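Local coordinates for rhamnogalacturonan endolyase YesW (Bacillus subtilis, PDB 2ZUX), which cleaves type I rhamnogalacturonan of plant cell walls within the chain by elimination, depends on calcium or manganese, and releases oligosaccharide products, at residues A270-L275 and Y547-A552; D332-G335 and D339-I342; S345-V348 and G354-S357. All coordinates share one frame; numbering follows the deposited sequence.

In the fold
The three contacts run outward through the beta-propeller, their centres about 8, 17 and 22 Å from the centre of the chain. Contact 1 is fully buried and largely apolar, packing strand 268-273 of one blade against helix 547-553. Contact 2, in the loop of the next blade that leads from strand 329-331 into strand 340-343, is built of acidic side chains around two calcium ions. Contact 3, only partly buried, is a backbone-bonded hairpin of strands 346-348 and 354-357 in the same sheet as contact 2. D339 joins contacts 1 and 2 by accepting from the backbone N of Y274, and the bond between I341 N and V348 O joins contacts 2 and 3.

Contact 1: residues A270-L275 and Y547-A552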
loop_
_atom_site.group_PDB
_atom_site.type_symbol
_atom_site.label_atom_id
_atom_site.label_comp_id
_atom_site.label_asym_id
_atom_site.label_seq_id
_atom_site.Cartn_x
_atom_site.Cartn_y
_atom_site.Cartn_z
ATOM N N ALA A 270 -9.926 -4.846 -1.098
ATOM C CA ALA A 270 -9.322 -5.747 -2.068
ATOM C C ALA A 270 -7.897 -6.000 -1.658
ATOM O O ALA A 270 -7.317 -5.245 -0.870
ATOM C CB ALA A 270 -9.380 -5.157 -3.490
ATOM N N GLY A 271 -7.316 -7.066 -2.197
ATOM C CA GLY A 271 -5.942 -7.394 -1.898
ATOM C C GLY A 271 -5.333 -8.364 -2.881
ATOM O O GLY A 271 -6.033 -8.962 -3.702
ATOM N N ILE A 272 -4.013 -8.487 -2.794
ATOM C CA ILE A 272 -3.269 -9.572 -3.433
ATOM C C ILE A 272 -2.772 -10.501 -2.329
ATOM O O ILE A 272 -2.210 -10.044 -1.338
ATOM C CB ILE A 272 -2.060 -9.033 -4.224
ATOM C CG1 ILE A 272 -2.496 -8.070 -5.344
ATOM C CG2 ILE A 272 -1.217 -10.181 -4.770
ATOM C CD1 ILE A 272 -3.340 -8.672 -6.459
ATOM N N ALA A 273 -2.998 -11.805 -2.502
ATOM C CA ALA A 273 -2.617 -12.812 -1.510
ATOM C C ALA A 273 -2.080 -14.055 -2.213
ATOM O O ALA A 273 -2.672 -14.508 -3.189
ATOM C CB ALA A 273 -3.813 -13.192 -0.667
ATOM N N TYR A 274 -0.984 -14.610 -1.703
ATOM C CA TYR A 274 -0.422 -15.846 -2.260
ATOM C C TYR A 274 -1.085 -17.036 -1.567
ATOM O O TYR A 274 -0.490 -17.690 -0.700
ATOM C CB TYR A 274 1.101 -15.875 -2.099
ATOM C CG TYR A 274 1.845 -14.956 -3.046
ATOM C CD1 TYR A 274 2.858 -15.455 -3.871
ATOM C CD2 TYR A 274 1.533 -13.596 -3.141
ATOM C CE1 TYR A 274 3.545 -14.621 -4.751
ATOM C CE2 TYR A 274 2.214 -12.755 -4.020
ATOM C CZ TYR A 274 3.215 -13.273 -4.821
ATOM O OH TYR A 274 3.888 -12.450 -5.683
ATOM N N LEU A 275 -2.327 -17.303 -1.965
ATOM C CA LEU A 275 -3.143 -18.350 -1.342
ATOM C C LEU A 275 -2.577 -19.749 -1.538
ATOM O O LEU A 275 -2.775 -20.624 -0.685
ATOM C CB LEU A 275 -4.577 -18.279 -1.866
ATOM C CG LEU A 275 -5.281 -16.926 -1.707
ATOM C CD1 LEU A 275 -6.589 -16.933 -2.460
ATOM C CD2 LEU A 275 -5.487 -16.578 -0.242
ATOM N N TYR A 547 5.552 -6.753 2.997
ATOM C CA TYR A 547 5.669 -5.362 2.585
ATOM C C TYR A 547 5.129 -5.164 1.171
ATOM O O TYR A 547 4.367 -4.229 0.914
ATOM C CB TYR A 547 7.121 -4.891 2.680
ATOM C CG TYR A 547 7.285 -3.408 2.425
ATOM C CD1 TYR A 547 7.361 -2.506 3.475
ATOM C CD2 TYR A 547 7.365 -2.922 1.124
ATOM C CE1 TYR A 547 7.501 -1.136 3.236
ATOM C CE2 TYR A 547 7.505 -1.569 0.870
ATOM C CZ TYR A 547 7.582 -0.691 1.923
ATOM O OH TYR A 547 7.730 0.644 1.634
ATOM N N ARG A 548 5.534 -6.027 0.242
ATOM C CA ARG A 548 5.106 -5.869 -1.152
ATOM C C ARG A 548 3.589 -5.906 -1.257
ATOM O O ARG A 548 2.976 -5.158 -2.029
ATOM C CB ARG A 548 5.725 -6.954 -2.042
ATOM C CG ARG A 548 5.274 -6.918 -3.509
ATOM C CD ARG A 548 5.695 -5.606 -4.130
ATOM N NE ARG A 548 5.206 -5.361 -5.493
ATOM C CZ ARG A 548 4.076 -4.718 -5.792
ATOM N NH1 ARG A 548 3.237 -4.330 -4.832
ATOM N NH2 ARG A 548 3.764 -4.503 -7.067
ATOM N N LEU A 549 2.981 -6.803 -0.492
ATOM C CA LEU A 549 1.526 -6.909 -0.482
ATOM C C LEU A 549 0.880 -5.683 0.154
ATOM O O LEU A 549 -0.187 -5.264 -0.285
ATOM C CB LEU A 549 1.064 -8.205 0.198
ATOM C CG LEU A 549 1.609 -9.477 -0.468
ATOM C CD1 LEU A 549 1.101 -10.703 0.274
ATOM C CD2 LEU A 549 1.237 -9.553 -1.940
ATOM N N GLY A 550 1.530 -5.113 1.168
ATOM C CA GLY A 550 1.082 -3.849 1.764
ATOM C C GLY A 550 1.050 -2.692 0.777
ATOM O O GLY A 550 0.130 -1.862 0.806
ATOM N N ILE A 551 2.024 -2.650 -0.126
ATOM C CA ILE A 551 2.022 -1.601 -1.143
ATOM C C ILE A 551 0.827 -1.807 -2.076
ATOM O O ILE A 551 0.146 -0.845 -2.436
ATOM C CB ILE A 551 3.358 -1.533 -1.911
ATOM C CG1 ILE A 551 4.515 -1.256 -0.938
ATOM C CG2 ILE A 551 3.284 -0.477 -3.013
ATOM C CD1 ILE A 551 4.295 -0.094 0.034
ATOM N N ALA A 552 0.528 -3.059 -2.417
ATOM C CA ALA A 552 -0.634 -3.322 -3.260
ATOM C C ALA A 552 -1.949 -2.870 -2.616
ATOM O O ALA A 552 -2.809 -2.354 -3.320
ATOM C CB ALA A 552 -0.700 -4.794 -3.666
HETATM O O HOH W 1 -2.168 -7.215 -1.064
#
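One water joins the backbones of I272 and L549, taking a hydrogen bond from I272 N at 2.8 Å and giving one to L549 O at 2.9 Å. It bridges strand to helix where no direct hydrogen bond crosses the contact. Beside it L549 supplies most of the apolar touch: its CD2 lies 3.5 Å from the carbonyl oxygen I272 O and 3.8 Å from I272 CG2, the two side chains crossing at about a right angle. In I272, CG2 stands anti to the backbone N (chi1, measured to CG1, is -61°), which turns this methyl to L549 and leaves CG1 for the helix turn beyond, 4.1 Å from A552 CB. Strand 268-273 is the first of a four-stranded propeller blade, the strand position nearest the central axis, and helix 547-553 packs against it close to the middle of the chain. M182 and Y184 of the preceding blade also touch I272, while I330 of the following blade touches L549. After the strand, at the centre of an inverse gamma turn, Y274 swings its ring back so that CE2 meets L549 CD2 at 3.9 Å. Its hydroxyl hydrogen-bonds to Q4 O and Y184 OH.

Contact 2: residues D332-G335 and D339-I342. With CA (calcium ion), chain L; CA (calcium ion), chain K.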
loop_
_atom_site.group_PDB
_atom_site.type_symbol
_atom_site.label_atom_id
_atom_site.label_comp_id
_atom_site.label_asym_id
_atom_site.label_seq_id
_atom_site.Cartn_x
_atom_site.Cartn_y
_atom_site.Cartn_z
ATOM N N ASP A 332 1.373 -14.486 5.744
ATOM C CA ASP A 332 1.404 -15.876 6.175
ATOM C C ASP A 332 1.568 -15.861 7.689
ATOM O O ASP A 332 2.664 -15.631 8.204
ATOM C CB ASP A 332 2.555 -16.625 5.504
ATOM C CG ASP A 332 2.704 -18.048 6.018
ATOM O OD1 ASP A 332 1.755 -18.577 6.628
ATOM O OD2 ASP A 332 3.784 -18.638 5.810
ATOM N N VAL A 333 0.467 -16.079 8.398
ATOM C CA VAL A 333 0.464 -15.979 9.856
ATOM C C VAL A 333 0.663 -17.329 10.536
ATOM O O VAL A 333 1.081 -17.379 11.684
ATOM C CB VAL A 333 -0.842 -15.327 10.399
ATOM C CG1 VAL A 333 -1.040 -13.931 9.809
ATOM C CG2 VAL A 333 -2.071 -16.226 10.158
ATOM N N ASP A 334 0.356 -18.413 9.829
ATOM C CA ASP A 334 0.371 -19.750 10.439
ATOM C C ASP A 334 1.570 -20.603 10.023
ATOM O O ASP A 334 1.690 -21.756 10.446
ATOM C CB ASP A 334 -0.969 -20.479 10.211
ATOM C CG ASP A 334 -1.302 -20.661 8.744
ATOM O OD1 ASP A 334 -0.411 -20.436 7.902
ATOM O OD2 ASP A 334 -2.457 -21.027 8.423
ATOM N N GLY A 335 2.442 -20.042 9.188
ATOM C CA GLY A 335 3.709 -20.674 8.830
ATOM C C GLY A 335 3.676 -21.726 7.730
ATOM O O GLY A 335 4.675 -22.426 7.523
ATOM N N ASP A 339 -0.656 -17.309 2.209
ATOM C CA ASP A 339 -1.170 -16.094 2.846
ATOM C C ASP A 339 -2.571 -16.244 3.404
ATOM O O ASP A 339 -3.453 -16.829 2.780
ATOM C CB ASP A 339 -1.139 -14.916 1.867
ATOM C CG ASP A 339 0.259 -14.413 1.603
ATOM O OD1 ASP A 339 1.121 -14.529 2.504
ATOM O OD2 ASP A 339 0.499 -13.911 0.491
ATOM N N GLU A 340 -2.738 -15.690 4.597
ATOM C CA GLU A 340 -4.027 -15.502 5.215
ATOM C C GLU A 340 -4.404 -14.023 5.132
ATOM O O GLU A 340 -3.570 -13.162 4.797
ATOM C CB GLU A 340 -3.969 -15.980 6.665
ATOM C CG GLU A 340 -3.938 -17.521 6.813
ATOM C CD GLU A 340 -2.573 -18.138 6.490
ATOM O OE1 GLU A 340 -1.529 -17.598 6.929
ATOM O OE2 GLU A 340 -2.529 -19.189 5.787
ATOM N N ILE A 341 -5.662 -13.732 5.435
ATOM C CA ILE A 341 -6.205 -12.381 5.335
ATOM C C ILE A 341 -6.600 -11.907 6.732
ATOM O O ILE A 341 -7.402 -12.560 7.405
ATOM C CB ILE A 341 -7.435 -12.353 4.407
ATOM C CG1 ILE A 341 -7.074 -12.861 3.002
ATOM C CG2 ILE A 341 -8.029 -10.945 4.340
ATOM C CD1 ILE A 341 -8.242 -13.449 2.231
ATOM N N ILE A 342 -6.023 -10.784 7.160
ATOM C CA ILE A 342 -6.391 -10.156 8.422
ATOM C C ILE A 342 -7.451 -9.111 8.092
ATOM O O ILE A 342 -7.151 -8.053 7.521
ATOM C CB ILE A 342 -5.173 -9.520 9.140
ATOM C CG1 ILE A 342 -4.075 -10.564 9.417
ATOM C CG2 ILE A 342 -5.604 -8.836 10.442
ATOM C CD1 ILE A 342 -4.541 -11.773 10.219
HETATM CA CA CA L . -0.291 -19.400 6.039
HETATM CA CA CA K . -3.257 -21.402 6.155
#
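D339 opens the second segment beside D332, with D339 OD1 3.3 Å from D332 N at an angle too poor for a hydrogen bond. The carboxylate of D339 is held from other directions: OD1 by a salt bridge to R3 and OD2 by the backbone N of Y274. E340 comes next and makes three metal bonds, more than either aspartate here. Its chain bends at chi2 (76°), turning the carboxylate back over the loop 332-335. There OE1 accepts V333 N at 2.9 Å, the nitrogen lying almost straight out beyond the oxygen with an N-H...O angle of 152°, which helps to fix the rotation of the carboxylate. Both oxygens grip the chain L calcium, E340 OE1 at 2.4 Å and E340 OE2 at 2.3 Å, and OE2 also bridges to the chain K calcium at 2.4 Å. D332 lies alongside E340 and gives OD1 to the chain L ion at 2.3 Å; this oxygen also takes a weak hydrogen bond from G335 N, and G337 holds the same carboxylate through OD2. D334 approaches E340 at about a right angle, binding the chain L ion through OD1 at 2.1 Å and the chain K ion through OD2. D336 and K338 O complete the first site; D336, D349 and H350 complete the second. Further on, I342 CD1 meets V333 CG1 at 4.1 Å, an apolar touch between the side chains. The alternating aspartates D332, D334 and D336 make a DxDxDG calcium-binding loop. The carboxylates of D332, D334 and E340 crowd round the ions, so without calcium their negative charges would probably drive the loop and the strand start apart; calcium is thus likely to hold this turn together.

Contact 3: residues S345-V348 and G354-S357; sequences SMAV and GMYS
A347 and its two partners M355 and Y356 carry the backbone bonds of this contact. A347 N gives its hydrogen to Y356 O at 3.1 Å, and A347 O receives M355 N at 2.8 Å in a straighter bond (166°). The amide N of Y356, by contrast, is buried with no partner in the model. M355 and Y356 together face the single residue A347, and M355 has a kinked backbone, consistent with a beta bulge in strand 354-357, though Y356 N makes no bond to A347 O. Weaker CA-H...O contacts lie further along: M346 CA is 3.2 Å from Y356 O, and S357 CA is 3.5 Å from S345 O. From the bulge itself, M355 SD packs 3.6 Å from V348 C. The Y356 ring covers A347: CG sits between the backbone N and the carbonyl carbon (chi1 63°), which carries the ring across to the neighbouring strand. A347 CB lies over one face in a CH-pi contact, 3.8 Å from the ring centroid and displaced toward the rim, while S345 O sits at the ring edge. The hydroxyl of Y356 is satisfied by A398 O and R396 NE of the next blade. Replacing Y356 with a leucine would remove the hydroxyl and the flat face, and is likely to leave A398 O and R396 NE without this mate and A347 CB without its CH-pi partner. The serine hydroxyls are paired outside the hairpin, S345 OG with G361 O and S357 OG with G359 N. The antiparallel hairpin, its strands running at 172° to each other, forms the last two strands of a four-stranded propeller blade, with strand 354-357 at the outer edge.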
loop_
_atom_site.group_PDB
_atom_site.type_symbol
_atom_site.label_atom_id
_atom_site.label_comp_id
_atom_site.label_asym_id
_atom_site.label_seq_id
_atom_site.Cartn_x
_atom_site.Cartn_y
_atom_site.Cartn_z
ATOM N N SER A 345 -11.082 -7.436 12.804
ATOM C CA SER A 345 -11.113 -8.268 14.007
ATOM C C SER A 345 -11.227 -9.758 13.711
ATOM O O SER A 345 -11.263 -10.579 14.631
ATOM C CB SER A 345 -12.270 -7.827 14.902
ATOM O OG SER A 345 -12.038 -6.516 15.384
ATOM N N MET A 346 -11.296 -10.113 12.434
ATOM C CA MET A 346 -11.353 -11.525 12.061
ATOM C C MET A 346 -10.223 -11.885 11.101
ATOM O O MET A 346 -9.514 -11.005 10.596
ATOM C CB MET A 346 -12.723 -11.868 11.467
ATOM C CG MET A 346 -12.912 -11.356 10.063
ATOM S SD MET A 346 -14.614 -11.502 9.531
ATOM C CE MET A 346 -14.419 -11.944 7.799
ATOM N N ALA A 347 -10.051 -13.178 10.859
ATOM C CA ALA A 347 -9.043 -13.639 9.918
ATOM C C ALA A 347 -9.628 -14.757 9.087
ATOM O O ALA A 347 -10.472 -15.532 9.576
ATOM C CB ALA A 347 -7.798 -14.101 10.630
ATOM N N VAL A 348 -9.182 -14.825 7.834
ATOM C CA VAL A 348 -9.657 -15.797 6.861
ATOM C C VAL A 348 -8.451 -16.567 6.351
ATOM O O VAL A 348 -7.427 -15.976 6.012
ATOM C CB VAL A 348 -10.387 -15.089 5.694
ATOM C CG1 VAL A 348 -10.890 -16.095 4.649
ATOM C CG2 VAL A 348 -11.537 -14.249 6.227
ATOM N N GLY A 354 -13.157 -19.184 7.492
ATOM C CA GLY A 354 -12.984 -18.284 8.622
ATOM C C GLY A 354 -12.111 -18.943 9.672
ATOM O O GLY A 354 -12.338 -20.106 10.021
ATOM N N MET A 355 -11.117 -18.213 10.178
ATOM C CA MET A 355 -10.196 -18.741 11.196
ATOM C C MET A 355 -10.628 -18.404 12.621
ATOM O O MET A 355 -10.709 -19.285 13.483
ATOM C CB MET A 355 -8.781 -18.216 10.970
ATOM C CG MET A 355 -8.162 -18.694 9.683
ATOM S SD MET A 355 -6.665 -17.790 9.245
ATOM C CE MET A 355 -5.534 -18.308 10.531
ATOM N N TYR A 356 -10.877 -17.121 12.872
ATOM C CA TYR A 356 -11.286 -16.650 14.182
ATOM C C TYR A 356 -11.917 -15.282 14.041
ATOM O O TYR A 356 -11.734 -14.603 13.024
ATOM C CB TYR A 356 -10.085 -16.553 15.142
ATOM C CG TYR A 356 -9.013 -15.550 14.729
ATOM C CD1 TYR A 356 -9.198 -14.174 14.910
ATOM C CD2 TYR A 356 -7.806 -15.980 14.178
ATOM C CE1 TYR A 356 -8.219 -13.254 14.536
ATOM C CE2 TYR A 356 -6.811 -15.068 13.808
ATOM C CZ TYR A 356 -7.030 -13.707 13.988
ATOM O OH TYR A 356 -6.068 -12.793 13.626
ATOM N N SER A 357 -12.637 -14.877 15.078
ATOM C CA SER A 357 -13.067 -13.496 15.256
ATOM C C SER A 357 -12.811 -13.112 16.702
ATOM O O SER A 357 -13.155 -13.881 17.610
ATOM C CB SER A 357 -14.551 -13.350 14.964
ATOM O OG SER A 357 -14.974 -12.054 15.355
#